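Long-range contact in regulatory protein SWI6 (Saccharomyces cerevisiae, PDB 1SW6), which serves as the shared subunit of the SBF and MBF complexes, which drive cell-cycle-dependent transcription in budding yeast: residues P26-F38 with H149-D161. Sequence-based numbering, arbitrary orientation.
Sequences PIITFTHDLTSDF and HLVKHGSNRLYGD
Asp33 and Arg157 form a side-on salt bridge that joins the N-terminal segment of this ankyrin-repeat domain to the end of ANK 1, where helix 144-152 closes in a Schellman motif. Their carboxylate and guanidinium planes lie 16° apart. Arg157 NE reaches Asp33 OD1 at 2.7 Å and NH2 reaches OD2 at 2.8 Å, each on a syn lone pair. The anti lone pair of OD1 takes the backbone N of Arg157 in a nearly straight bond (170°), so one short acid binds both ends of the arginine. With Asp33 CG lodged between its own N and carbonyl carbon (chi1 49°), the carboxylate meets all three of these donors. Arg157 NH2 also donates to Phe30 O at 3.0 Å, from above the carbonyl plane, while NH1 bonds Tyr189 O of helix 183-190 and a water held by Phe30 N. A leucine in place of Arg157 would probably leave the buried Asp33 carboxylate without its countercharge and Phe30 O without this donor.

A histidine suits the place of His32 because its flat ring can donate in plane and pack on both faces. His32 NE2 donates a hydrogen bond to Ser155 O at 2.8 Å. Gly154 CA makes a CH-pi contact with one face, and Asp33 OD2 lies over the other. The positive phi of Gly154, the C-prime residue, would jam a side chain against the preceding carbonyl.

Apolar packing flanks these polar links. Val151 CG1 sits over one face of the Phe30 ring, 4.1 Å from its centroid, and the ring's CE2 rests on Lys152 CA and CB. Leu34 CD2 meets Leu158 CD1 at 4.2 Å.

A last polar detail lies just before Arg157, where Asn156 forms an Asx turn: Asn156 OD1 accepts from Leu158 N at 2.7 Å, while its amide carbon CG packs against Asp33 CB.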
loop_
_atom_site.group_PDB
_atom_site.type_symbol
_atom_site.label_atom_id
_atom_site.label_comp_id
_atom_site.label_asym_id
_atom_site.label_seq_id
_atom_site.Cartn_x
_atom_site.Cartn_y
_atom_site.Cartn_z
ATOM N N PRO A 26 -2.001 29.079 16.478
ATOM C CA PRO A 26 -3.370 29.162 15.966
ATOM C C PRO A 26 -3.712 28.053 14.974
ATOM O O PRO A 26 -2.832 27.459 14.348
ATOM C CB PRO A 26 -3.400 30.540 15.319
ATOM C CG PRO A 26 -2.045 30.623 14.722
ATOM C CD PRO A 26 -1.152 30.106 15.845
ATOM N N ILE A 27 -5.004 27.782 14.850
ATOM C CA ILE A 27 -5.500 26.773 13.932
ATOM C C ILE A 27 -5.920 27.492 12.654
ATOM O O ILE A 27 -6.859 28.289 12.659
ATOM C CB ILE A 27 -6.727 26.051 14.519
ATOM C CG1 ILE A 27 -6.356 25.396 15.852
ATOM C CG2 ILE A 27 -7.250 25.026 13.532
ATOM C CD1 ILE A 27 -7.527 24.719 16.551
ATOM N N ILE A 28 -5.213 27.230 11.562
ATOM C CA ILE A 28 -5.538 27.848 10.285
ATOM C C ILE A 28 -6.658 27.019 9.668
ATOM O O ILE A 28 -6.514 25.811 9.476
ATOM C CB ILE A 28 -4.307 27.858 9.390
ATOM C CG1 ILE A 28 -3.150 28.510 10.152
ATOM C CG2 ILE A 28 -4.594 28.615 8.101
ATOM C CD1 ILE A 28 -1.834 28.492 9.407
ATOM N N THR A 29 -7.775 27.663 9.355
ATOM C CA THR A 29 -8.926 26.949 8.824
ATOM C C THR A 29 -9.262 27.171 7.352
ATOM O O THR A 29 -8.882 28.178 6.763
ATOM C CB THR A 29 -10.165 27.284 9.662
ATOM O OG1 THR A 29 -10.355 28.707 9.678
ATOM C CG2 THR A 29 -9.980 26.801 11.104
ATOM N N PHE A 30 -9.979 26.209 6.771
ATOM C CA PHE A 30 -10.407 26.261 5.376
ATOM C C PHE A 30 -11.840 25.732 5.300
ATOM O O PHE A 30 -12.216 24.839 6.070
ATOM C CB PHE A 30 -9.489 25.404 4.496
ATOM C CG PHE A 30 -8.026 25.721 4.653
ATOM C CD1 PHE A 30 -7.307 25.236 5.741
ATOM C CD2 PHE A 30 -7.371 26.524 3.722
ATOM C CE1 PHE A 30 -5.960 25.547 5.904
ATOM C CE2 PHE A 30 -6.017 26.845 3.872
ATOM C CZ PHE A 30 -5.310 26.356 4.967
ATOM N N THR A 31 -12.645 26.274 4.390
ATOM C CA THR A 31 -14.038 25.829 4.277
ATOM C C THR A 31 -14.505 25.406 2.888
ATOM O O THR A 31 -15.671 25.045 2.708
ATOM C CB THR A 31 -15.018 26.912 4.795
ATOM O OG1 THR A 31 -14.683 28.181 4.211
ATOM C CG2 THR A 31 -14.960 27.005 6.316
ATOM N N HIS A 32 -13.605 25.436 1.911
ATOM C CA HIS A 32 -13.963 25.053 0.549
ATOM C C HIS A 32 -14.707 23.718 0.493
ATOM O O HIS A 32 -15.536 23.502 -0.388
ATOM C CB HIS A 32 -12.709 24.957 -0.319
ATOM C CG HIS A 32 -11.741 23.917 0.148
ATOM N ND1 HIS A 32 -10.735 24.189 1.050
ATOM C CD2 HIS A 32 -11.653 22.595 -0.127
ATOM C CE1 HIS A 32 -10.068 23.077 1.310
ATOM N NE2 HIS A 32 -10.606 22.095 0.608
ATOM N N ASP A 33 -14.406 22.826 1.431
ATOM C CA ASP A 33 -15.038 21.506 1.468
ATOM C C ASP A 33 -16.099 21.371 2.546
ATOM O O ASP A 33 -16.716 20.313 2.689
ATOM C CB ASP A 33 -13.972 20.422 1.672
ATOM C CG ASP A 33 -13.030 20.732 2.826
ATOM O OD1 ASP A 33 -12.103 19.935 3.070
ATOM O OD2 ASP A 33 -13.205 21.770 3.492
ATOM N N LEU A 34 -16.311 22.446 3.298
ATOM C CA LEU A 34 -17.280 22.438 4.384
ATOM C C LEU A 34 -18.455 23.360 4.102
ATOM O O LEU A 34 -18.654 24.355 4.797
ATOM C CB LEU A 34 -16.606 22.869 5.687
ATOM C CG LEU A 34 -15.328 22.140 6.095
ATOM C CD1 LEU A 34 -14.835 22.702 7.423
ATOM C CD2 LEU A 34 -15.594 20.654 6.207
ATOM N N THR A 35 -19.238 23.027 3.085
ATOM C CA THR A 35 -20.387 23.846 2.734
ATOM C C THR A 35 -21.709 23.161 3.087
ATOM O O THR A 35 -22.713 23.832 3.329
ATOM C CB THR A 35 -20.364 24.202 1.225
ATOM O OG1 THR A 35 -20.156 23.010 0.455
ATOM C CG2 THR A 35 -19.242 25.196 0.926
ATOM N N SER A 36 -21.695 21.830 3.136
ATOM C CA SER A 36 -22.887 21.044 3.451
ATOM C C SER A 36 -23.730 21.620 4.583
ATOM O O SER A 36 -23.230 22.356 5.439
ATOM C CB SER A 36 -22.495 19.611 3.809
ATOM O OG SER A 36 -21.827 18.981 2.732
ATOM N N ASP A 37 -25.011 21.261 4.586
ATOM C CA ASP A 37 -25.945 21.735 5.601
ATOM C C ASP A 37 -25.896 20.910 6.878
ATOM O O ASP A 37 -26.073 21.449 7.973
ATOM C CB ASP A 37 -27.370 21.731 5.048
ATOM C CG ASP A 37 -27.510 22.579 3.806
ATOM O OD1 ASP A 37 -27.131 23.771 3.855
ATOM O OD2 ASP A 37 -27.998 22.053 2.783
ATOM N N PHE A 38 -25.671 19.604 6.747
ATOM C CA PHE A 38 -25.595 18.744 7.924
ATOM C C PHE A 38 -24.492 19.289 8.827
ATOM O O PHE A 38 -24.463 19.026 10.034
ATOM C CB PHE A 38 -25.279 17.297 7.522
ATOM C CG PHE A 38 -26.395 16.613 6.770
ATOM C CD1 PHE A 38 -26.750 17.028 5.485
ATOM C CD2 PHE A 38 -27.091 15.550 7.346
ATOM C CE1 PHE A 38 -27.784 16.392 4.781
ATOM C CE2 PHE A 38 -28.126 14.909 6.653
ATOM C CZ PHE A 38 -28.472 15.332 5.369
ATOM N N HIS A 149 -0.414 22.057 1.903
ATOM C CA HIS A 149 -0.458 22.712 0.605
ATOM C C HIS A 149 -1.657 22.231 -0.209
ATOM O O HIS A 149 -2.329 23.029 -0.854
ATOM C CB HIS A 149 0.829 22.430 -0.167
ATOM C CG HIS A 149 1.958 23.342 0.194
ATOM N ND1 HIS A 149 3.223 22.879 0.492
ATOM C CD2 HIS A 149 2.021 24.691 0.272
ATOM C CE1 HIS A 149 4.017 23.908 0.735
ATOM N NE2 HIS A 149 3.313 25.017 0.608
ATOM N N LEU A 150 -1.932 20.930 -0.186
ATOM C CA LEU A 150 -3.068 20.406 -0.946
ATOM C C LEU A 150 -4.394 20.892 -0.381
ATOM O O LEU A 150 -5.337 21.155 -1.135
ATOM C CB LEU A 150 -3.062 18.874 -0.977
ATOM C CG LEU A 150 -1.961 18.177 -1.785
ATOM C CD1 LEU A 150 -2.291 16.704 -1.892
ATOM C CD2 LEU A 150 -1.857 18.777 -3.167
ATOM N N VAL A 151 -4.479 21.000 0.941
ATOM C CA VAL A 151 -5.709 21.474 1.553
ATOM C C VAL A 151 -5.911 22.926 1.127
ATOM O O VAL A 151 -6.950 23.284 0.587
ATOM C CB VAL A 151 -5.642 21.388 3.094
ATOM C CG1 VAL A 151 -6.828 22.113 3.707
ATOM C CG2 VAL A 151 -5.626 19.924 3.521
ATOM N N LYS A 152 -4.904 23.753 1.363
ATOM C CA LYS A 152 -4.975 25.157 0.992
ATOM C C LYS A 152 -5.344 25.356 -0.476
ATOM O O LYS A 152 -5.921 26.380 -0.842
ATOM C CB LYS A 152 -3.633 25.840 1.267
ATOM C CG LYS A 152 -3.498 27.202 0.613
ATOM C CD LYS A 152 -2.199 27.887 1.004
ATOM C CE LYS A 152 -2.148 29.303 0.437
ATOM N NZ LYS A 152 -1.019 30.087 1.011
ATOM N N HIS A 153 -5.011 24.387 -1.319
ATOM C CA HIS A 153 -5.307 24.506 -2.737
ATOM C C HIS A 153 -6.587 23.845 -3.228
ATOM O O HIS A 153 -6.770 23.672 -4.433
ATOM C CB HIS A 153 -4.107 24.029 -3.551
ATOM C CG HIS A 153 -2.992 25.025 -3.588
ATOM N ND1 HIS A 153 -2.854 25.946 -4.604
ATOM C CD2 HIS A 153 -2.012 25.302 -2.695
ATOM C CE1 HIS A 153 -1.838 26.747 -4.334
ATOM N NE2 HIS A 153 -1.311 26.378 -3.180
ATOM N N GLY A 154 -7.473 23.475 -2.305
ATOM C CA GLY A 154 -8.739 22.889 -2.716
ATOM C C GLY A 154 -9.030 21.428 -2.453
ATOM O O GLY A 154 -10.173 21.003 -2.606
ATOM N N SER A 155 -8.027 20.645 -2.076
ATOM C CA SER A 155 -8.277 19.238 -1.818
ATOM C C SER A 155 -9.388 19.072 -0.785
ATOM O O SER A 155 -9.312 19.617 0.320
ATOM C CB SER A 155 -7.004 18.551 -1.326
ATOM O OG SER A 155 -6.029 18.507 -2.350
ATOM N N ASN A 156 -10.416 18.317 -1.160
ATOM C CA ASN A 156 -11.553 18.054 -0.288
ATOM C C ASN A 156 -11.133 16.980 0.712
ATOM O O ASN A 156 -10.756 15.865 0.332
ATOM C CB ASN A 156 -12.737 17.561 -1.118
ATOM C CG ASN A 156 -14.010 17.439 -0.311
ATOM O OD1 ASN A 156 -14.012 16.904 0.799
ATOM N ND2 ASN A 156 -15.116 17.925 -0.878
ATOM N N ARG A 157 -11.202 17.313 1.991
ATOM C CA ARG A 157 -10.792 16.393 3.039
ATOM C C ARG A 157 -11.858 15.381 3.435
ATOM O O ARG A 157 -11.583 14.448 4.184
ATOM C CB ARG A 157 -10.373 17.202 4.265
ATOM C CG ARG A 157 -9.270 18.201 3.965
ATOM C CD ARG A 157 -9.169 19.266 5.040
ATOM N NE ARG A 157 -10.369 20.099 5.093
ATOM C CZ ARG A 157 -10.493 21.180 5.852
ATOM N NH1 ARG A 157 -9.485 21.565 6.629
ATOM N NH2 ARG A 157 -11.620 21.884 5.829
ATOM N N LEU A 158 -13.070 15.548 2.923
ATOM C CA LEU A 158 -14.155 14.650 3.299
ATOM C C LEU A 158 -14.340 13.382 2.464
ATOM O O LEU A 158 -15.127 12.514 2.833
ATOM C CB LEU A 158 -15.474 15.435 3.328
ATOM C CG LEU A 158 -15.555 16.680 4.227
ATOM C CD1 LEU A 158 -17.006 17.147 4.305
ATOM C CD2 LEU A 158 -15.049 16.358 5.627
ATOM N N TYR A 159 -13.618 13.267 1.353
ATOM C CA TYR A 159 -13.764 12.099 0.485
ATOM C C TYR A 159 -13.276 10.781 1.070
ATOM O O TYR A 159 -12.150 10.677 1.547
ATOM C CB TYR A 159 -13.049 12.332 -0.851
ATOM C CG TYR A 159 -13.775 13.257 -1.802
ATOM C CD1 TYR A 159 -15.103 13.021 -2.152
ATOM C CD2 TYR A 159 -13.128 14.343 -2.378
ATOM C CE1 TYR A 159 -15.765 13.844 -3.049
ATOM C CE2 TYR A 159 -13.782 15.171 -3.279
ATOM C CZ TYR A 159 -15.097 14.915 -3.608
ATOM O OH TYR A 159 -15.755 15.730 -4.493
ATOM N N GLY A 160 -14.138 9.772 1.029
ATOM C CA GLY A 160 -13.751 8.463 1.516
ATOM C C GLY A 160 -13.218 7.669 0.332
ATOM O O GLY A 160 -13.478 8.021 -0.826
ATOM N N ASP A 161 -12.439 6.625 0.597
ATOM C CA ASP A 161 -11.937 5.799 -0.490
ATOM C C ASP A 161 -13.061 4.797 -0.771
ATOM O O ASP A 161 -14.168 4.967 -0.270
ATOM C CB ASP A 161 -10.635 5.092 -0.086
ATOM C CG ASP A 161 -10.812 4.135 1.077
ATOM O OD1 ASP A 161 -11.958 3.924 1.530
ATOM O OD2 ASP A 161 -9.793 3.583 1.538
HETATM O O HOH W 1 -10.278 23.848 8.473
HETATM O O HOH W 2 -17.778 18.667 -0.158
#